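Local structure of hypothetical glycoside hydrolase (3S30) at residues Tyr114-Tyr119 / Ala142-Tyr148; Asn151-Ser156 / Leu167-Arg172. The protein is of unknown function but, as a putative glycoside hydrolase with a galactose-binding-like domain, probably takes part in carbohydrate metabolism. All blocks are in the same frame, centred on the assembly; numbering follows the deposited sequence.

Interaction 1 (Tyr114-Tyr119 / Ala142-Tyr148); sequences YNKNEY and ALTGSGY
The ring of Y114 meets the other segment at its edge. A142 CB lies there in the ring plane, 3.7 Å from Y114 CD2. L143 CD2 comes up beside it, near the same plane, 3.5 Å from Y114 CE2. I197 touches both Y114 and L143 and extends this apolar patch. The amide of N117 lies alongside the Y148 ring. The two side chains point the same way, with their planes 30° apart.

Polar bonds carry the rest of the contact. N117 uses both ends of its amide on the loop backbone. OD1 takes the N-H of Y148 on a lone pair, 3.0 Å from N117 OD1 to Y148 N. ND2 gives a proton in its own amide plane to the carbonyl of G145, 2.8 Å from N117 ND2 to G145 O. These two bonds fix which way round the amide sits. N115 has CG anti to the backbone N (chi1 -172°), which carries its amide across to the carbonyl of A142. There N115 ND2 bonds A142 O at 2.6 Å, almost straight at 177° and within the amide plane. S146 OG returns a bond to the N115 carbonyl, 3.3 Å from O to OG. The bond from G147 N to K116 O is weak, as is that from E118 N to Y148 O. With an alanine at N117, Y148 N and G145 O would probably lose these mates, and the 142-148 loop would be freer to shift.

Y114-N117 is a type I' beta turn, with N115 and K116 both at positive phi. Paired backbone bonds between Y114 and N117 close it. It is the two-residue loop of the beta hairpin formed by strands 108-114 and 117-124, and the loop after helix 138-142 packs against its tip.

Interaction 2 (Asn151-Ser156 / Leu167-Arg172); sequences NDFPTS and LQLITR
S156 and Q168 form an antiparallel hydrogen-bonded pair. S156 N reaches Q168 O at 3.1 Å, and Q168 N returns to S156 O at 3.0 Å. T155 and L169 are the adjoining non-hydrogen-bonded pair. The ladder runs one bond further, from I170 N to P154 O at 2.8 Å, in the carbonyl plane. This is the open end of the beta hairpin of strands 155-158 and 166-173. Strand 166-173 also pairs with strands 185-191 and 339-349, so the hairpin is tied into the larger antiparallel framework. T155 and L169 lie side by side, with L169 CD2 against T155 CG2 at 3.7 Å. T155 OG1 bonds the backbone of N189. On the other face, Q168 NE2 donates to a water, 2.9 Å from NE2 to the water oxygen, which also lies close to F153 O. R172 bends at chi2 (-53°) and crosses P154, CG to CG at 3.8 Å. Its guanidinium then meets the F153 carbonyl at its edge, and both NE and NH2 make weak bonds to F153 O. I170 CG2 lies over one face of the guanidinium, offset toward the rim, and F141 of helix 138-142 also touches R172.

Interaction 1 lies further out, about 20 Å from the chain centre to its own centre, against about 12 Å for interaction 2. Its polar work is done largely by asparagine amides on a loop backbone. Interaction 2 is more buried and rests on regular strand pairing, with an arginine, R172, beyond the paired residues. The two hold different strands but share a neighbour, helix 138-142, whose F141 packs on P154 and meets the ring of Y148. F153 joins them directly: its ring packs against E118 O, Y119 CB, Y148 CB and A142 N. Thus the 151-156 segment sits between segment 114-119 and strand 166-173.

Interaction 1 (Tyr114-Tyr119 / Ala142-Tyr148)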
loop_
_atom_site.group_PDB
_atom_site.type_symbol
_atom_site.label_atom_id
_atom_site.label_comp_id
_atom_site.label_asym_id
_atom_site.label_seq_id
_atom_site.Cartn_x
_atom_site.Cartn_y
_atom_site.Cartn_z
ATOM N N TYR A 114 -17.333 -0.395 10.748
ATOM C CA TYR A 114 -17.934 -1.206 9.691
ATOM C C TYR A 114 -18.187 -2.624 10.180
ATOM O O TYR A 114 -17.331 -3.211 10.841
ATOM C CB TYR A 114 -17.029 -1.257 8.468
ATOM C CG TYR A 114 -17.725 -1.654 7.182
ATOM C CD1 TYR A 114 -18.722 -0.858 6.623
ATOM C CD2 TYR A 114 -17.344 -2.806 6.497
ATOM C CE1 TYR A 114 -19.341 -1.220 5.425
ATOM C CE2 TYR A 114 -17.945 -3.171 5.312
ATOM C CZ TYR A 114 -18.941 -2.386 4.780
ATOM O OH TYR A 114 -19.509 -2.782 3.599
ATOM N N ASN A 115 -19.359 -3.162 9.847
ATOM C CA ASN A 115 -19.717 -4.535 10.154
ATOM C C ASN A 115 -19.427 -4.897 11.612
ATOM O O ASN A 115 -18.880 -5.966 11.912
ATOM C CB ASN A 115 -18.994 -5.476 9.192
ATOM C CG ASN A 115 -19.462 -6.925 9.313
ATOM O OD1 ASN A 115 -20.650 -7.199 9.508
ATOM N ND2 ASN A 115 -18.522 -7.854 9.192
ATOM N N LYS A 116 -19.782 -3.979 12.505
ATOM C CA LYS A 116 -19.596 -4.143 13.950
ATOM C C LYS A 116 -18.111 -4.208 14.358
ATOM O O LYS A 116 -17.774 -4.686 15.436
ATOM C CB LYS A 116 -20.414 -5.342 14.472
ATOM C CG LYS A 116 -21.910 -5.204 14.183
ATOM C CD LYS A 116 -22.754 -6.407 14.650
ATOM C CE LYS A 116 -23.194 -6.292 16.104
ATOM N NZ LYS A 116 -24.419 -7.122 16.405
ATOM N N ASN A 117 -17.247 -3.690 13.486
ATOM C CA ASN A 117 -15.824 -3.508 13.761
ATOM C C ASN A 117 -15.486 -2.029 13.686
ATOM O O ASN A 117 -16.265 -1.242 13.148
ATOM C CB ASN A 117 -14.963 -4.233 12.719
ATOM C CG ASN A 117 -15.338 -5.682 12.553
ATOM O OD1 ASN A 117 -15.177 -6.485 13.473
ATOM N ND2 ASN A 117 -15.831 -6.034 11.365
ATOM N N GLU A 118 -14.315 -1.674 14.218
ATOM C CA GLU A 118 -13.733 -0.346 14.057
ATOM C C GLU A 118 -12.262 -0.465 13.638
ATOM O O GLU A 118 -11.542 -1.295 14.171
ATOM C CB GLU A 118 -13.850 0.447 15.360
ATOM C CG GLU A 118 -15.269 0.876 15.705
ATOM C CD GLU A 118 -15.323 1.896 16.845
ATOM O OE1 GLU A 118 -14.479 1.817 17.769
ATOM O OE2 GLU A 118 -16.219 2.775 16.818
ATOM N N TYR A 119 -11.824 0.366 12.689
ATOM C CA TYR A 119 -10.433 0.346 12.214
ATOM C C TYR A 119 -9.878 1.752 11.959
ATOM O O TYR A 119 -10.623 2.729 11.990
ATOM C CB TYR A 119 -10.316 -0.516 10.956
ATOM C CG TYR A 119 -11.165 -0.049 9.794
ATOM C CD1 TYR A 119 -10.709 0.944 8.935
ATOM C CD2 TYR A 119 -12.410 -0.614 9.543
ATOM C CE1 TYR A 119 -11.468 1.366 7.868
ATOM C CE2 TYR A 119 -13.192 -0.180 8.477
ATOM C CZ TYR A 119 -12.716 0.810 7.650
ATOM O OH TYR A 119 -13.459 1.246 6.590
ATOM N N ALA A 142 -12.830 -6.070 7.627
ATOM C CA ALA A 142 -14.066 -5.864 8.384
ATOM C C ALA A 142 -15.231 -6.809 7.989
ATOM O O ALA A 142 -16.103 -7.099 8.817
ATOM C CB ALA A 142 -14.498 -4.399 8.266
ATOM N N LEU A 143 -15.249 -7.277 6.739
ATOM C CA LEU A 143 -16.273 -8.243 6.282
ATOM C C LEU A 143 -16.103 -9.659 6.837
ATOM O O LEU A 143 -17.084 -10.392 6.912
ATOM C CB LEU A 143 -16.291 -8.350 4.754
ATOM C CG LEU A 143 -16.665 -7.114 3.921
ATOM C CD1 LEU A 143 -16.596 -7.473 2.429
ATOM C CD2 LEU A 143 -18.039 -6.552 4.261
ATOM N N THR A 144 -14.875 -10.035 7.217
ATOM C CA THR A 144 -14.542 -11.422 7.569
ATOM C C THR A 144 -14.863 -11.784 9.014
ATOM O O THR A 144 -14.771 -12.955 9.382
ATOM C CB THR A 144 -13.018 -11.774 7.321
ATOM O OG1 THR A 144 -12.168 -11.126 8.297
ATOM C CG2 THR A 144 -12.577 -11.390 5.906
ATOM N N GLY A 145 -15.215 -10.798 9.833
ATOM C CA GLY A 145 -15.545 -11.058 11.226
ATOM C C GLY A 145 -16.140 -9.856 11.933
ATOM O O GLY A 145 -16.255 -8.786 11.351
ATOM N N SER A 146 -16.522 -10.047 13.195
ATOM C CA SER A 146 -17.003 -8.959 14.047
ATOM C C SER A 146 -16.206 -8.893 15.352
ATOM O O SER A 146 -15.503 -9.838 15.705
ATOM C CB SER A 146 -18.495 -9.128 14.338
ATOM O OG SER A 146 -19.241 -8.963 13.145
ATOM N N GLY A 147 -16.308 -7.763 16.047
ATOM C CA GLY A 147 -15.577 -7.547 17.301
ATOM C C GLY A 147 -14.085 -7.245 17.156
ATOM O O GLY A 147 -13.328 -7.410 18.111
ATOM N N TYR A 148 -13.651 -6.804 15.979
ATOM C CA TYR A 148 -12.263 -6.368 15.801
ATOM C C TYR A 148 -12.107 -4.934 16.288
ATOM O O TYR A 148 -12.982 -4.093 16.056
ATOM C CB TYR A 148 -11.844 -6.399 14.332
ATOM C CG TYR A 148 -11.774 -7.754 13.685
ATOM C CD1 TYR A 148 -11.050 -8.801 14.265
ATOM C CD2 TYR A 148 -12.384 -7.980 12.455
ATOM C CE1 TYR A 148 -10.969 -10.045 13.646
ATOM C CE2 TYR A 148 -12.309 -9.216 11.834
ATOM C CZ TYR A 148 -11.603 -10.242 12.428
ATOM O OH TYR A 148 -11.546 -11.460 11.789
#

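Interaction 2 (Asn151-Ser156 / Leu167-Arg172)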
loop_
_atom_site.group_PDB
_atom_site.type_symbol
_atom_site.label_atom_id
_atom_site.label_comp_id
_atom_site.label_asym_id
_atom_site.label_seq_id
_atom_site.Cartn_x
_atom_site.Cartn_y
_atom_site.Cartn_z
ATOM N N ASN A 151 -6.389 -2.194 16.413
ATOM C CA ASN A 151 -5.120 -2.902 16.484
ATOM C C ASN A 151 -5.169 -4.394 16.087
ATOM O O ASN A 151 -4.126 -5.036 15.931
ATOM C CB ASN A 151 -4.497 -2.683 17.859
ATOM C CG ASN A 151 -3.815 -1.314 17.961
ATOM O OD1 ASN A 151 -2.879 -1.008 17.198
ATOM N ND2 ASN A 151 -4.286 -0.483 18.880
ATOM N N ASP A 152 -6.367 -4.923 15.861
ATOM C CA ASP A 152 -6.507 -6.246 15.257
ATOM C C ASP A 152 -6.382 -6.209 13.745
ATOM O O ASP A 152 -6.197 -7.251 13.138
ATOM C CB ASP A 152 -7.854 -6.878 15.605
ATOM C CG ASP A 152 -8.115 -6.892 17.079
ATOM O OD1 ASP A 152 -7.202 -7.279 17.861
ATOM O OD2 ASP A 152 -9.237 -6.500 17.448
ATOM N N PHE A 153 -6.506 -5.034 13.130
ATOM C CA PHE A 153 -6.524 -4.957 11.653
ATOM C C PHE A 153 -5.162 -5.158 10.989
ATOM O O PHE A 153 -4.121 -5.039 11.642
ATOM C CB PHE A 153 -7.192 -3.663 11.165
ATOM C CG PHE A 153 -8.692 -3.747 11.169
ATOM C CD1 PHE A 153 -9.390 -3.701 12.372
ATOM C CD2 PHE A 153 -9.400 -3.942 9.987
ATOM C CE1 PHE A 153 -10.760 -3.818 12.388
ATOM C CE2 PHE A 153 -10.767 -4.057 10.001
ATOM C CZ PHE A 153 -11.452 -3.990 11.203
ATOM N N PRO A 154 -5.164 -5.506 9.694
ATOM C CA PRO A 154 -3.878 -5.673 9.010
ATOM C C PRO A 154 -3.078 -4.375 8.922
ATOM O O PRO A 154 -1.829 -4.394 8.928
ATOM C CB PRO A 154 -4.271 -6.186 7.613
ATOM C CG PRO A 154 -5.699 -6.681 7.731
ATOM C CD PRO A 154 -6.316 -5.926 8.862
ATOM N N THR A 155 -3.797 -3.261 8.884
ATOM C CA THR A 155 -3.203 -1.942 8.761
ATOM C C THR A 155 -3.577 -1.045 9.938
ATOM O O THR A 155 -4.756 -0.789 10.198
ATOM C CB THR A 155 -3.642 -1.303 7.449
ATOM O OG1 THR A 155 -3.260 -2.169 6.376
ATOM C CG2 THR A 155 -2.997 0.057 7.255
ATOM N N SER A 156 -2.546 -0.570 10.629
ATOM C CA SER A 156 -2.675 0.260 11.820
ATOM C C SER A 156 -1.409 1.095 11.965
ATOM O O SER A 156 -0.613 1.194 11.013
ATOM C CB SER A 156 -2.869 -0.615 13.063
ATOM O OG SER A 156 -3.240 0.162 14.195
ATOM N N LEU A 167 3.926 3.452 10.723
ATOM C CA LEU A 167 3.052 2.476 10.084
ATOM C C LEU A 167 3.330 1.056 10.616
ATOM O O LEU A 167 4.484 0.663 10.806
ATOM C CB LEU A 167 3.253 2.510 8.569
ATOM C CG LEU A 167 2.304 1.660 7.719
ATOM C CD1 LEU A 167 0.894 2.164 7.859
ATOM C CD2 LEU A 167 2.734 1.651 6.235
ATOM N N GLN A 168 2.253 0.311 10.871
ATOM C CA GLN A 168 2.326 -1.080 11.296
ATOM C C GLN A 168 1.472 -1.913 10.344
ATOM O O GLN A 168 0.244 -1.865 10.393
ATOM C CB GLN A 168 1.811 -1.232 12.726
ATOM C CG GLN A 168 1.891 -2.646 13.310
ATOM C CD GLN A 168 1.085 -2.776 14.613
ATOM O OE1 GLN A 168 1.598 -2.497 15.700
ATOM N NE2 GLN A 168 -0.196 -3.192 14.496
ATOM N N LEU A 169 2.131 -2.654 9.461
ATOM C CA LEU A 169 1.439 -3.567 8.579
ATOM C C LEU A 169 1.662 -4.997 9.098
ATOM O O LEU A 169 2.805 -5.471 9.188
ATOM C CB LEU A 169 1.926 -3.389 7.133
ATOM C CG LEU A 169 1.768 -1.970 6.552
ATOM C CD1 LEU A 169 2.250 -1.876 5.111
ATOM C CD2 LEU A 169 0.318 -1.473 6.648
ATOM N N ILE A 170 0.568 -5.655 9.479
ATOM C CA ILE A 170 0.617 -7.045 9.933
ATOM C C ILE A 170 -0.373 -7.888 9.104
ATOM O O ILE A 170 -1.585 -7.717 9.212
ATOM C CB ILE A 170 0.292 -7.165 11.427
ATOM C CG1 ILE A 170 1.131 -6.185 12.250
ATOM C CG2 ILE A 170 0.531 -8.590 11.924
ATOM C CD1 ILE A 170 0.906 -6.291 13.772
ATOM N N THR A 171 0.164 -8.764 8.247
ATOM C CA THR A 171 -0.641 -9.754 7.540
ATOM C C THR A 171 -1.452 -10.596 8.536
ATOM O O THR A 171 -0.914 -11.109 9.510
ATOM C CB THR A 171 0.249 -10.651 6.650
ATOM O OG1 THR A 171 0.697 -9.891 5.521
ATOM C CG2 THR A 171 -0.508 -11.898 6.151
ATOM N N ARG A 172 -2.755 -10.708 8.293
ATOM C CA ARG A 172 -3.674 -11.342 9.243
ATOM C C ARG A 172 -4.332 -12.570 8.652
ATOM O O ARG A 172 -4.641 -12.622 7.466
ATOM C CB ARG A 172 -4.806 -10.382 9.651
ATOM C CG ARG A 172 -4.399 -9.113 10.364
ATOM C CD ARG A 172 -3.539 -9.366 11.571
ATOM N NE ARG A 172 -3.431 -8.162 12.385
ATOM C CZ ARG A 172 -2.845 -8.090 13.580
ATOM N NH1 ARG A 172 -2.261 -9.149 14.115
ATOM N NH2 ARG A 172 -2.819 -6.930 14.230
HETATM O O HOH W 1 -1.463 -4.095 12.065
#